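PDB 4IL7: A223 penton protein C-terminal domain-containing protein from Sulfolobus turreted icosahedral virus, which is a structural protein of the viral capsid, probably a penton component, represented here by its C-terminal domain with a partial jelly-roll fold. Local coordinates for residues N76-Y80 / Y91-A95; G97-I103 / G130-V136; T108-I114 / F125-T129. The protein carries 1 engineered substitution. One frame throughout, in Å; residues are numbered along the deposited sequence. Where two conformers were deposited one is given.

Contact 1: N76-Y80 / Y91-A95; sequences NYLIY and YTIPA
Pro94 sits over the ring of Tyr77. Its CG lies 3.9 Å from the centroid of the Tyr77 ring and only 11° off the ring normal, a CH-pi contact over the face. The Tyr77 ring is brought there by a first torsion of -176°, which sets CG anti to the backbone N on a side chain that already leaves the strand toward 91-95.

Ile79 fills the middle with two branches. Its CG2 touches Tyr91 CB at 3.6 Å and comes obliquely to the Tyr91 ring. Its CD1 goes the other way and meets Ile93 CG1 at 4.2 Å.

At the far end the rings of Tyr80 and Tyr91 approach obliquely. Their planes are 37° apart and their centroids 5.3 Å apart. The Tyr91 hydroxyl reaches the Tyr80 ring, with Tyr91 OH 3.2 Å from Tyr80 CD1. Tyr80 CB lies above one face of the Tyr91 ring, toward its rim.

Ile79 and Tyr80 both face Ile155 on strand 150-158, a classic beta bulge, and both side chains point toward 91-95. The two segments run antiparallel but belong to different sheets: 76-80 pairs with strand 150-158, and Tyr91 pairs with Ile142 on strand 141-147. The contact therefore packs the edge strand of one sheet against the edge strand of the other. Leu99 of strand 97-104 touches both Ile79 and Ile93.

No hydrogen bond crosses between the segments. The contact therefore depends on apolar shape fit, with the CH-pi contact at the exposed Tyr77 end.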
ATOM      1  N   ASN A  76      -3.015 -14.866  -1.665  1.00 32.29           N
ATOM      2  CA  ASN A  76      -2.423 -13.591  -1.269  1.00 25.62           C
ATOM      3  C   ASN A  76      -0.979 -13.483  -1.682  1.00 23.90           C
ATOM      4  O   ASN A  76      -0.158 -14.210  -1.164  1.00 28.89           O
ATOM      5  CB  ASN A  76      -2.520 -13.420   0.232  1.00 29.57           C
ATOM      6  CG  ASN A  76      -3.942 -13.215   0.726  1.00 32.38           C
ATOM      7  OD1 ASN A  76      -4.756 -12.514   0.100  1.00 30.64           O
ATOM      8  ND2 ASN A  76      -4.239 -13.740   1.926  1.00 42.51           N
ATOM      9  N   TYR A  77      -0.642 -12.580  -2.611  1.00 26.29           N
ATOM     10  CA  TYR A  77       0.697 -12.429  -3.205  1.00 26.54           C
ATOM     11  C   TYR A  77       1.389 -11.316  -2.416  1.00 22.72           C
ATOM     12  O   TYR A  77       0.904 -10.177  -2.370  1.00 21.15           O
ATOM     13  CB  TYR A  77       0.607 -12.006  -4.676  1.00 33.41           C
ATOM     14  CG  TYR A  77       1.960 -11.908  -5.445  1.00 43.10           C
ATOM     15  CD1 TYR A  77       2.359 -12.929  -6.324  1.00 74.66           C
ATOM     16  CD2 TYR A  77       2.829 -10.775  -5.331  1.00 68.77           C
ATOM     17  CE1 TYR A  77       3.561 -12.850  -7.033  1.00 80.32           C
ATOM     18  CE2 TYR A  77       4.040 -10.706  -6.043  1.00 77.52           C
ATOM     19  CZ  TYR A  77       4.394 -11.749  -6.892  1.00 82.14           C
ATOM     20  OH  TYR A  77       5.588 -11.714  -7.607  1.00101.29           O
ATOM     21  N   LEU A  78       2.509 -11.667  -1.798  1.00 21.36           N
ATOM     22  CA  LEU A  78       3.292 -10.715  -1.006  1.00 17.70           C
ATOM     23  C   LEU A  78       3.983  -9.749  -1.937  1.00 17.39           C
ATOM     24  O   LEU A  78       4.716 -10.125  -2.878  1.00 20.51           O
ATOM     25  CB  LEU A  78       4.310 -11.462  -0.158  1.00 17.93           C
ATOM     26  CG  LEU A  78       5.270 -10.597   0.691  1.00 16.64           C
ATOM     27  CD1 LEU A  78       4.480  -9.794   1.702  1.00 16.57           C
ATOM     28  CD2 LEU A  78       6.269 -11.459   1.364  1.00 18.24           C
ATOM     29  N   ILE A  79       3.880  -8.438  -1.614  1.00 16.85           N
ATOM     30  CA  ILE A  79       4.561  -7.396  -2.364  1.00 17.99           C
ATOM     31  C   ILE A  79       5.692  -6.758  -1.548  1.00 15.39           C
ATOM     32  O   ILE A  79       6.790  -6.529  -2.074  1.00 18.26           O
ATOM     33  CB  ILE A  79       3.557  -6.339  -2.877  1.00 18.00           C
ATOM     34  CG1 ILE A  79       2.582  -6.987  -3.888  1.00 19.67           C
ATOM     35  CG2 ILE A  79       4.245  -5.111  -3.458  1.00 18.76           C
ATOM     36  CD1 ILE A  79       1.372  -6.125  -4.210  1.00 22.24           C
ATOM     37  N   TYR A  80       5.427  -6.425  -0.285  1.00 14.79           N
ATOM     38  CA  TYR A  80       6.449  -5.753   0.547  1.00 14.31           C
ATOM     39  C   TYR A  80       6.160  -5.991   2.027  1.00 13.03           C
ATOM     40  O   TYR A  80       5.006  -5.989   2.463  1.00 14.84           O
ATOM     41  CB  TYR A  80       6.473  -4.244   0.305  1.00 15.85           C
ATOM     42  CG  TYR A  80       7.488  -3.493   1.152  1.00 14.76           C
ATOM     43  CD1 TYR A  80       8.812  -3.670   0.955  1.00 16.35           C
ATOM     44  CD2 TYR A  80       7.074  -2.713   2.204  1.00 13.91           C
ATOM     45  CE1 TYR A  80       9.721  -2.984   1.727  1.00 17.27           C
ATOM     46  CE2 TYR A  80       8.007  -2.023   3.001  1.00 13.83           C
ATOM     47  CZ  TYR A  80       9.329  -2.157   2.747  1.00 15.25           C
ATOM     48  OH  TYR A  80      10.324  -1.510   3.509  1.00 17.23           O
ATOM     49  N   TYR A  91       6.906  -0.572  -6.506  1.00 23.86           N
ATOM     50  CA  TYR A  91       6.488  -1.979  -6.636  1.00 24.24           C
ATOM     51  C   TYR A  91       5.460  -2.070  -7.726  1.00 24.69           C
ATOM     52  O   TYR A  91       4.671  -1.147  -7.908  1.00 24.88           O
ATOM     53  CB  TYR A  91       5.895  -2.534  -5.314  1.00 24.47           C
ATOM     54  CG  TYR A  91       6.888  -2.391  -4.213  1.00 24.54           C
ATOM     55  CD1 TYR A  91       7.897  -3.285  -4.047  1.00 25.48           C
ATOM     56  CD2 TYR A  91       6.845  -1.296  -3.390  1.00 23.09           C
ATOM     57  CE1 TYR A  91       8.879  -3.111  -3.065  1.00 26.62           C
ATOM     58  CE2 TYR A  91       7.786  -1.088  -2.433  1.00 24.35           C
ATOM     59  CZ  TYR A  91       8.833  -1.939  -2.317  1.00 25.82           C
ATOM     60  OH  TYR A  91       9.750  -1.704  -1.366  1.00 27.57           O
ATOM     61  N   THR A  92       5.421  -3.214  -8.392  1.00 27.44           N
ATOM     62  CA  THR A  92       4.448  -3.496  -9.426  1.00 28.29           C
ATOM     63  C   THR A  92       3.439  -4.493  -8.926  1.00 28.26           C
ATOM     64  O   THR A  92       3.795  -5.555  -8.409  1.00 32.51           O
ATOM     65  CB  THR A  92       5.145  -4.051 -10.687  1.00 31.83           C
ATOM     66  OG1 THR A  92       6.017  -3.046 -11.191  1.00 36.31           O
ATOM     67  CG2 THR A  92       4.108  -4.406 -11.778  1.00 35.44           C
ATOM     68  N   ILE A  93       2.176  -4.177  -9.065  1.00 26.22           N
ATOM     69  CA  ILE A  93       1.128  -5.088  -8.681  1.00 28.87           C
ATOM     70  C   ILE A  93       0.934  -6.098  -9.836  1.00 32.19           C
ATOM     71  O   ILE A  93       0.732  -5.695 -10.969  1.00 33.61           O
ATOM     72  CB  ILE A  93      -0.139  -4.273  -8.376  1.00 34.60           C
ATOM     73  CG1 ILE A  93       0.122  -3.425  -7.111  1.00 35.42           C
ATOM     74  CG2 ILE A  93      -1.331  -5.182  -8.210  1.00 38.79           C
ATOM     75  CD1 ILE A  93      -0.882  -2.331  -6.863  1.00 36.76           C
ATOM     76  N   PRO A  94       1.010  -7.408  -9.547  1.00 34.31           N
ATOM     77  CA  PRO A  94       1.138  -8.394 -10.641  1.00 41.98           C
ATOM     78  C   PRO A  94      -0.156  -8.829 -11.315  1.00 43.99           C
ATOM     79  O   PRO A  94      -0.099  -9.419 -12.406  1.00 53.40           O
ATOM     80  CB  PRO A  94       1.769  -9.589  -9.929  1.00 48.52           C
ATOM     81  CG  PRO A  94       1.204  -9.532  -8.556  1.00 43.69           C
ATOM     82  CD  PRO A  94       1.173  -8.048  -8.226  1.00 37.10           C
ATOM     83  N   ALA A  95      -1.295  -8.597 -10.680  1.00 38.45           N
ATOM     84  CA  ALA A  95      -2.557  -9.114 -11.183  1.00 36.95           C
ATOM     85  C   ALA A  95      -3.707  -8.201 -10.853  1.00 37.57           C
ATOM     86  O   ALA A  95      -3.560  -7.244 -10.109  1.00 32.32           O
ATOM     87  CB  ALA A  95      -2.813 -10.503 -10.612  1.00 39.78           C
TER

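Contact 2: G97-I103 / G130-V136; sequences GYLIISI and GENKIPV
Lys133 lies over the Tyr98 ring on the outer face of an antiparallel strand pair, 97-103 with 130-136. The two strands are neighbours in one four-stranded sheet of the partial jelly roll. Lys133 CE is 3.9 Å from the centroid of the Tyr98 ring, and its NZ is 4.8 Å from the same centroid, 12° off the normal. This is a cation-pi contact with a CH-pi contact beneath it. The lysine chain is fully extended, with CG anti to the backbone N (chi1 -179°), and it runs alongside Ile100. There Ile100 CD1 meets Lys133 CG at 3.6 Å. Pro135 CG comes obliquely to the same ring, 3.9 Å from Tyr98 CE1.

The inner face is mostly apolar. Leu99, Ile101, Ile103, Ile134 and Val136 line it, and Ile101 CD1 meets Ile134 CD1 at 3.8 Å.

Eight backbone hydrogen bonds set this register, from Gly97 with Val136 to Ile103 with Gly130. CA-H...O contacts lie between them. The glycines at Gly97 and Gly130 have backbone angles that would press a CB against the preceding carbonyl O.

Further out, strand 150-158 flanks 97-103 on its other edge. Across the interior, Leu116 of strand 110-118 packs on Leu99 and Ile134, and Met145 packs on Ile101 and Ile103.

Asn132 is the polar exception on the inner side. Its ND2 also bonds to Gln128 O, which helps fix the amide. Ile101 O takes two bonds from this one residue: Asn132 N at 2.9 Å and Asn132 ND2 at 3.0 Å, from opposite faces of the carbonyl plane.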
ATOM      1  N   GLY A  97      -6.964  -7.566  -8.777  1.00 29.86           N
ATOM      2  CA  GLY A  97      -7.431  -8.010  -7.459  1.00 29.50           C
ATOM      3  C   GLY A  97      -7.539  -6.840  -6.505  1.00 28.32           C
ATOM      4  O   GLY A  97      -7.798  -5.722  -6.921  1.00 28.47           O
ATOM      5  N   TYR A  98      -7.346  -7.114  -5.215  1.00 26.86           N
ATOM      6  CA  TYR A  98      -7.390  -6.110  -4.172  1.00 24.09           C
ATOM      7  C   TYR A  98      -6.007  -5.964  -3.551  1.00 21.77           C
ATOM      8  O   TYR A  98      -5.441  -6.910  -2.986  1.00 22.46           O
ATOM      9  CB  TYR A  98      -8.406  -6.460  -3.098  1.00 27.11           C
ATOM     10  CG  TYR A  98      -9.784  -6.512  -3.640  1.00 34.82           C
ATOM     11  CD1 TYR A  98     -10.531  -5.357  -3.756  1.00 34.11           C
ATOM     12  CD2 TYR A  98     -10.302  -7.703  -4.111  1.00 40.14           C
ATOM     13  CE1 TYR A  98     -11.803  -5.391  -4.305  1.00 47.30           C
ATOM     14  CE2 TYR A  98     -11.556  -7.760  -4.663  1.00 69.02           C
ATOM     15  CZ  TYR A  98     -12.312  -6.598  -4.769  1.00 54.32           C
ATOM     16  OH  TYR A  98     -13.576  -6.643  -5.306  1.00108.80           O
ATOM     17  N   LEU A  99      -5.481  -4.760  -3.639  1.00 20.75           N
ATOM     18  CA  LEU A  99      -4.277  -4.383  -2.924  1.00 18.58           C
ATOM     19  C   LEU A  99      -4.620  -4.154  -1.464  1.00 18.26           C
ATOM     20  O   LEU A  99      -5.526  -3.372  -1.095  1.00 20.54           O
ATOM     21  CB  LEU A  99      -3.700  -3.119  -3.483  1.00 18.54           C
ATOM     22  CG  LEU A  99      -2.371  -2.662  -2.884  1.00 17.95           C
ATOM     23  CD1 LEU A  99      -1.259  -3.638  -3.194  1.00 18.36           C
ATOM     24  CD2 LEU A  99      -2.003  -1.277  -3.391  1.00 19.81           C
ATOM     25  N   ILE A 100      -3.895  -4.864  -0.601  1.00 17.05           N
ATOM     26  CA  ILE A 100      -4.055  -4.717   0.826  1.00 17.50           C
ATOM     27  C   ILE A 100      -2.802  -4.097   1.423  1.00 16.27           C
ATOM     28  O   ILE A 100      -1.705  -4.620   1.271  1.00 16.11           O
ATOM     29  CB  ILE A 100      -4.342  -6.071   1.536  1.00 20.42           C
ATOM     30  CG1 ILE A 100      -5.486  -6.824   0.876  1.00 24.34           C
ATOM     31  CG2 ILE A 100      -4.554  -5.854   3.010  1.00 19.23           C
ATOM     32  CD1 ILE A 100      -6.795  -6.132   1.001  1.00 29.16           C
ATOM     33  N   ILE A 101      -2.984  -3.003   2.148  1.00 15.84           N
ATOM     34  CA  ILE A 101      -1.933  -2.318   2.865  1.00 15.00           C
ATOM     35  C   ILE A 101      -2.306  -2.402   4.307  1.00 14.54           C
ATOM     36  O   ILE A 101      -3.320  -1.826   4.744  1.00 16.87           O
ATOM     37  CB  ILE A 101      -1.761  -0.856   2.431  1.00 16.46           C
ATOM     38  CG1 ILE A 101      -1.551  -0.727   0.889  1.00 17.82           C
ATOM     39  CG2 ILE A 101      -0.574  -0.257   3.179  1.00 16.46           C
ATOM     40  CD1 ILE A 101      -2.765  -0.198   0.250  1.00 21.13           C
ATOM     41  N   SER A 102      -1.544  -3.173   5.067  1.00 14.52           N
ATOM     42  CA  SER A 102      -1.786  -3.329   6.522  1.00 14.08           C
ATOM     43  C   SER A 102      -0.743  -2.537   7.273  1.00 13.60           C
ATOM     44  O   SER A 102       0.440  -2.865   7.229  1.00 14.55           O
ATOM     45  CB  SER A 102      -1.714  -4.805   6.901  1.00 16.63           C
ATOM     46  OG  SER A 102      -1.931  -4.979   8.278  1.00 22.30           O
ATOM     47  N   ILE A 103      -1.143  -1.478   7.956  0.50 20.41           N
ATOM     48  CA  ILE A 103      -0.222  -0.608   8.689  0.50 19.31           C
ATOM     49  C   ILE A 103      -0.479  -0.812  10.149  0.50 20.11           C
ATOM     50  O   ILE A 103      -1.623  -0.617  10.621  0.50 21.01           O
ATOM     51  CB  ILE A 103      -0.468   0.862   8.303  0.50 19.03           C
ATOM     52  CG1 ILE A 103      -0.376   1.123   6.801  0.50 19.28           C
ATOM     53  CG2 ILE A 103       0.522   1.732   9.074  0.50 19.35           C
ATOM     54  CD1 ILE A 103       1.008   0.858   6.206  0.50 19.20           C
ATOM     55  N   GLY A 130      -4.412  -0.599  10.472  1.00 18.44           N
ATOM     56  CA  GLY A 130      -5.131  -1.766  10.088  1.00 18.78           C
ATOM     57  C   GLY A 130      -5.125  -1.996   8.580  1.00 18.67           C
ATOM     58  O   GLY A 130      -4.201  -1.571   7.910  1.00 18.49           O
ATOM     59  N   GLU A 131      -6.154  -2.659   8.054  0.50 20.04           N
ATOM     60  CA  GLU A 131      -6.218  -3.019   6.626  0.50 20.94           C
ATOM     61  C   GLU A 131      -6.885  -1.925   5.784  0.50 20.70           C
ATOM     62  O   GLU A 131      -7.972  -1.409   6.067  0.50 21.06           O
ATOM     63  CB  GLU A 131      -6.920  -4.359   6.380  0.50 24.13           C
ATOM     64  CG  GLU A 131      -6.117  -5.548   6.859  0.50 26.22           C
ATOM     65  CD  GLU A 131      -6.774  -6.832   6.562  0.50 33.44           C
ATOM     66  OE1 GLU A 131      -7.815  -6.843   5.882  0.50 35.71           O
ATOM     67  OE2 GLU A 131      -6.227  -7.811   7.035  0.50 37.91           O
ATOM     68  N   ASN A 132      -6.179  -1.604   4.721  1.00 17.20           N
ATOM     69  CA  ASN A 132      -6.615  -0.633   3.711  1.00 16.20           C
ATOM     70  C   ASN A 132      -6.723  -1.432   2.430  1.00 18.42           C
ATOM     71  O   ASN A 132      -5.753  -2.064   2.027  1.00 20.21           O
ATOM     72  CB  ASN A 132      -5.600   0.486   3.551  1.00 14.60           C
ATOM     73  CG  ASN A 132      -5.367   1.258   4.800  1.00 14.38           C
ATOM     74  OD1 ASN A 132      -5.945   2.297   5.041  1.00 16.07           O
ATOM     75  ND2 ASN A 132      -4.467   0.769   5.666  1.00 14.99           N
ATOM     76  N   LYS A 133      -7.853  -1.483   1.780  1.00 20.09           N
ATOM     77  CA  LYS A 133      -8.126  -2.375   0.636  1.00 20.62           C
ATOM     78  C   LYS A 133      -8.509  -1.482  -0.558  1.00 20.85           C
ATOM     79  O   LYS A 133      -9.477  -0.692  -0.486  1.00 22.60           O
ATOM     80  CB  LYS A 133      -9.290  -3.285   1.038  1.00 24.03           C
ATOM     81  CG  LYS A 133      -9.709  -4.297   0.014  1.00 28.57           C
ATOM     82  CD  LYS A 133     -10.619  -5.336   0.680  0.50 33.87           C
ATOM     83  CE  LYS A 133     -11.074  -6.375  -0.317  0.50 32.14           C
ATOM     84  NZ  LYS A 133     -11.940  -7.357   0.398  0.50 33.87           N
ATOM     85  N   ILE A 134      -7.793  -1.673  -1.663  1.00 20.29           N
ATOM     86  CA  ILE A 134      -7.944  -0.898  -2.883  1.00 20.17           C
ATOM     87  C   ILE A 134      -7.998  -1.827  -4.090  1.00 22.43           C
ATOM     88  O   ILE A 134      -7.088  -2.568  -4.362  1.00 20.97           O
ATOM     89  CB  ILE A 134      -6.755   0.083  -3.071  1.00 19.36           C
ATOM     90  CG1 ILE A 134      -6.550   0.965  -1.816  1.00 19.31           C
ATOM     91  CG2 ILE A 134      -6.943   0.927  -4.309  1.00 20.43           C
ATOM     92  CD1 ILE A 134      -5.257   1.817  -1.828  1.00 19.86           C
ATOM     93  N   PRO A 135      -9.119  -1.816  -4.839  1.00 23.97           N
ATOM     94  CA  PRO A 135      -9.157  -2.540  -6.106  1.00 26.17           C
ATOM     95  C   PRO A 135      -8.116  -2.037  -7.074  1.00 23.86           C
ATOM     96  O   PRO A 135      -7.978  -0.834  -7.243  1.00 26.22           O
ATOM     97  CB  PRO A 135     -10.574  -2.241  -6.634  1.00 32.88           C
ATOM     98  CG  PRO A 135     -11.325  -1.746  -5.466  1.00 36.10           C
ATOM     99  CD  PRO A 135     -10.358  -1.085  -4.565  1.00 27.92           C
ATOM    100  N   VAL A 136      -7.390  -2.938  -7.702  1.00 22.76           N
ATOM    101  CA  VAL A 136      -6.350  -2.613  -8.611  1.00 22.81           C
ATOM    102  C   VAL A 136      -6.325  -3.568  -9.839  1.00 25.08           C
ATOM    103  O   VAL A 136      -6.748  -4.740  -9.775  1.00 25.11           O
ATOM    104  CB  VAL A 136      -4.955  -2.640  -7.934  1.00 22.54           C
ATOM    105  CG1 VAL A 136      -4.852  -1.533  -6.900  1.00 21.46           C
ATOM    106  CG2 VAL A 136      -4.633  -3.986  -7.320  1.00 22.64           C
TER

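Contact 3: T108-I114 / F125-T129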
ATOM      1  N   THR A 108      -4.109   3.999  16.630  1.00 26.29           N
ATOM      2  CA  THR A 108      -5.189   3.705  15.701  0.50 27.35           C
ATOM      3  C   THR A 108      -5.498   4.983  14.909  1.00 29.16           C
ATOM      4  O   THR A 108      -5.229   6.039  15.378  1.00 32.71           O
ATOM      5  CB  THR A 108      -6.445   3.244  16.514  0.50 30.15           C
ATOM      6  OG1 THR A 108      -6.252   1.893  17.005  0.50 31.59           O
ATOM      7  CG2 THR A 108      -7.711   3.324  15.724  0.50 37.53           C
ATOM      8  N   GLY A 109      -6.094   4.846  13.741  1.00 20.55           N
ATOM      9  CA  GLY A 109      -6.616   6.018  13.011  1.00 21.00           C
ATOM     10  C   GLY A 109      -5.824   6.369  11.760  1.00 19.70           C
ATOM     11  O   GLY A 109      -5.109   5.535  11.227  1.00 18.06           O
ATOM     12  N   ASN A 110      -5.994   7.592  11.286  1.00 18.23           N
ATOM     13  CA  ASN A 110      -5.309   7.994  10.075  1.00 16.61           C
ATOM     14  C   ASN A 110      -3.818   7.921  10.304  1.00 15.71           C
ATOM     15  O   ASN A 110      -3.288   8.348  11.331  1.00 20.02           O
ATOM     16  CB  ASN A 110      -5.731   9.395   9.653  1.00 19.51           C
ATOM     17  CG  ASN A 110      -7.159   9.418   9.134  1.00 21.55           C
ATOM     18  OD1 ASN A 110      -7.643   8.529   8.476  1.00 21.63           O
ATOM     19  ND2 ASN A 110      -7.898  10.444   9.548  1.00 31.56           N
ATOM     20  N   ILE A 111      -3.089   7.467   9.273  1.00 14.45           N
ATOM     21  CA  ILE A 111      -1.638   7.235   9.403  1.00 14.15           C
ATOM     22  C   ILE A 111      -0.794   7.710   8.190  1.00 13.49           C
ATOM     23  O   ILE A 111       0.420   7.708   8.301  1.00 13.92           O
ATOM     24  CB  ILE A 111      -1.392   5.741   9.729  1.00 14.88           C
ATOM     25  CG1 ILE A 111       0.007   5.416  10.267  1.00 15.57           C
ATOM     26  CG2 ILE A 111      -1.725   4.813   8.588  1.00 14.84           C
ATOM     27  CD1 ILE A 111       0.515   6.279  11.369  1.00 16.38           C
ATOM     28  N   GLY A 112      -1.408   8.061   7.080  1.00 14.00           N
ATOM     29  CA  GLY A 112      -0.654   8.559   5.943  1.00 14.14           C
ATOM     30  C   GLY A 112      -1.377   8.424   4.642  1.00 12.73           C
ATOM     31  O   GLY A 112      -2.591   8.506   4.590  1.00 12.86           O
ATOM     32  N   GLN A 113      -0.554   8.221   3.603  0.50 12.15           N
ATOM     33  CA  GLN A 113      -0.961   8.312   2.206  0.50 12.12           C
ATOM     34  C   GLN A 113      -0.214   7.289   1.394  0.50 11.35           C
ATOM     35  O   GLN A 113       0.938   7.031   1.684  0.50 11.92           O
ATOM     36  CB  GLN A 113      -0.685   9.687   1.606  0.50 12.13           C
ATOM     37  CG  GLN A 113      -1.520  10.811   2.153  0.50 13.27           C
ATOM     38  CD  GLN A 113      -1.465  12.008   1.207  0.50 18.51           C
ATOM     39  OE1 GLN A 113      -0.497  12.145   0.357  0.50 28.00           O
ATOM     40  NE2 GLN A 113      -2.543  12.753   1.210  0.50 16.66           N
ATOM     41  N   ILE A 114      -0.864   6.801   0.338  1.00 11.95           N
ATOM     42  CA  ILE A 114      -0.214   5.992  -0.713  1.00 11.10           C
ATOM     43  C   ILE A 114      -0.618   6.537  -2.051  1.00 11.48           C
ATOM     44  O   ILE A 114      -1.737   6.950  -2.266  1.00 13.21           O
ATOM     45  CB  ILE A 114      -0.532   4.464  -0.574  1.00 12.11           C
ATOM     46  CG1 ILE A 114       0.335   3.583  -1.456  1.00 12.96           C
ATOM     47  CG2 ILE A 114      -2.006   4.209  -0.722  1.00 13.38           C
ATOM     48  CD1 ILE A 114       0.202   2.070  -1.159  1.00 14.72           C
ATOM     49  N   PHE A 125      -4.446   7.903  -2.042  1.00 11.48           N
ATOM     50  CA  PHE A 125      -5.386   7.346  -1.049  1.00 11.43           C
ATOM     51  C   PHE A 125      -4.903   7.632   0.371  1.00 11.82           C
ATOM     52  O   PHE A 125      -3.748   7.464   0.714  1.00 12.60           O
ATOM     53  CB  PHE A 125      -5.497   5.826  -1.203  1.00 12.36           C
ATOM     54  CG  PHE A 125      -6.008   5.410  -2.526  1.00 13.29           C
ATOM     55  CD1 PHE A 125      -5.132   5.157  -3.584  1.00 13.54           C
ATOM     56  CD2 PHE A 125      -7.367   5.273  -2.768  1.00 15.58           C
ATOM     57  CE1 PHE A 125      -5.582   4.775  -4.809  1.00 15.24           C
ATOM     58  CE2 PHE A 125      -7.834   4.864  -4.032  1.00 16.70           C
ATOM     59  CZ  PHE A 125      -6.906   4.636  -5.018  1.00 16.55           C
ATOM     60  N   ASN A 126      -5.855   7.970   1.214  1.00 14.06           N
ATOM     61  CA  ASN A 126      -5.676   7.983   2.669  1.00 13.52           C
ATOM     62  C   ASN A 126      -5.470   6.542   3.182  1.00 14.60           C
ATOM     63  O   ASN A 126      -6.089   5.626   2.760  1.00 15.29           O
ATOM     64  CB  ASN A 126      -6.936   8.549   3.315  1.00 15.57           C
ATOM     65  CG  ASN A 126      -6.712   8.808   4.753  1.00 16.34           C
ATOM     66  OD1 ASN A 126      -5.999   9.699   5.108  1.00 18.44           O
ATOM     67  ND2 ASN A 126      -7.375   8.025   5.563  1.00 17.71           N
ATOM     68  N   LEU A 127      -4.514   6.484   4.114  1.00 13.78           N
ATOM     69  CA  LEU A 127      -4.277   5.232   4.875  1.00 14.29           C
ATOM     70  C   LEU A 127      -4.639   5.459   6.337  1.00 13.86           C
ATOM     71  O   LEU A 127      -4.381   6.477   6.903  1.00 14.63           O
ATOM     72  CB  LEU A 127      -2.829   4.811   4.824  1.00 14.18           C
ATOM     73  CG  LEU A 127      -2.314   4.430   3.441  1.00 14.67           C
ATOM     74  CD1 LEU A 127      -0.811   4.201   3.503  1.00 14.41           C
ATOM     75  CD2 LEU A 127      -3.017   3.232   2.907  1.00 15.88           C
ATOM     76  N   GLN A 128      -5.238   4.388   6.883  1.00 16.40           N
ATOM     77  CA  GLN A 128      -5.502   4.266   8.322  1.00 17.18           C
ATOM     78  C   GLN A 128      -4.677   3.053   8.807  1.00 16.03           C
ATOM     79  O   GLN A 128      -4.309   2.169   8.078  1.00 16.34           O
ATOM     80  CB  GLN A 128      -7.017   4.122   8.617  1.00 19.13           C
ATOM     81  CG  GLN A 128      -7.809   5.277   8.063  1.00 22.92           C
ATOM     82  CD  GLN A 128      -9.231   5.289   8.463  1.00 28.71           C
ATOM     83  OE1 GLN A 128      -9.892   4.274   8.417  1.00 35.43           O
ATOM     84  NE2 GLN A 128      -9.730   6.459   8.833  1.00 36.77           N
ATOM     85  N   THR A 129      -4.581   2.974  10.143  1.00 17.01           N
ATOM     86  CA  THR A 129      -4.053   1.765  10.720  1.00 17.74           C
ATOM     87  C   THR A 129      -4.982   0.610  10.440  1.00 17.89           C
ATOM     88  O   THR A 129      -6.207   0.788  10.281  1.00 19.75           O
ATOM     89  CB  THR A 129      -3.810   1.898  12.217  1.00 18.74           C
ATOM     90  OG1 THR A 129      -5.042   2.145  12.905  1.00 21.08           O
ATOM     91  CG2 THR A 129      -2.822   2.960  12.505  1.00 18.87           C
TER
HETATM   92  O   HOH W   1      -7.922   2.651  11.738  1.00 32.92           O
HETATM   93  O   HOH W   2      -3.822  10.064   6.805  1.00 26.51           O
HETATM   94  O   HOH W   3      -4.042  11.439   3.749  1.00 38.13           O
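Asn110 OD1 accepts hydrogen bonds from two side-chain amides of the opposing strand. Asn126 ND2 and Gln128 NE2 each lie 3.0 Å from Asn110 OD1. They come from opposite faces of its carbonyl plane, each well out of that plane and not on a lone pair, and each N-H bond is fairly straight. The Asn126 amide stands almost upright to that of Asn110, with planes 84° apart. Gln128 runs alongside Asn110 instead, and its amide is turned by 37°. Asn126 reaches across to Asn110 with CG anti to its backbone N (chi1 -170°). Its OD1 faces water 2 and water 3 on the solvent side.

The register shifts next to this cluster. Ile111 and Gly112 both face Leu127, a classic beta bulge. Leu127 O takes Ile111 N at 2.9 Å and Gly112 N only weakly, while Leu127 N bonds to Gly112 O. The backbone angles of Gly112 would crowd a CB against the carbonyl O before it.

Beyond Asn110, Gly109 and Thr129 are joined by two hydrogen bonds. Thr129 N bonds to Gly109 O at 2.8 Å, and Thr129 OG1 accepts from Gly109 N at 3.0 Å.

The other face is apolar. Ile114 CG2 touches Phe125 CB and Leu127 CD2, both at 3.9 Å. Met145 lies against Ile114 and Leu127, and Ile134 against Phe125, within the sandwich.

The hairpin of strands 110-118 and 121-128 is thus sided. Amides and waters hold its outer face, apolar groups its inner one. Held from both faces by two neutral donors, the Asn110 amide is probably restrained in rotation, without any charge.

Overall arrangement
Contact 1, contact 2 and contact 3 share one beta sandwich of two four-stranded antiparallel sheets. Contact 1 comes first along the chain and joins the sheets, packing strand 76-83 against the end of strand 86-92. Contact 2 lies within the sheet that holds strand 76-83. Contact 3 is a hairpin of the other sheet, and along the chain its strands come between the two of contact 2. Centres of contacts 1 and 3 are about 20 Å apart, on opposite sides of the chain's centre. Contact 2 lies about 11 Å from each and touches both: Ile93 meets Val136, while Ile103 and Ile134 meet Ile111 and Phe125. One apolar interior thus runs through this capsid domain.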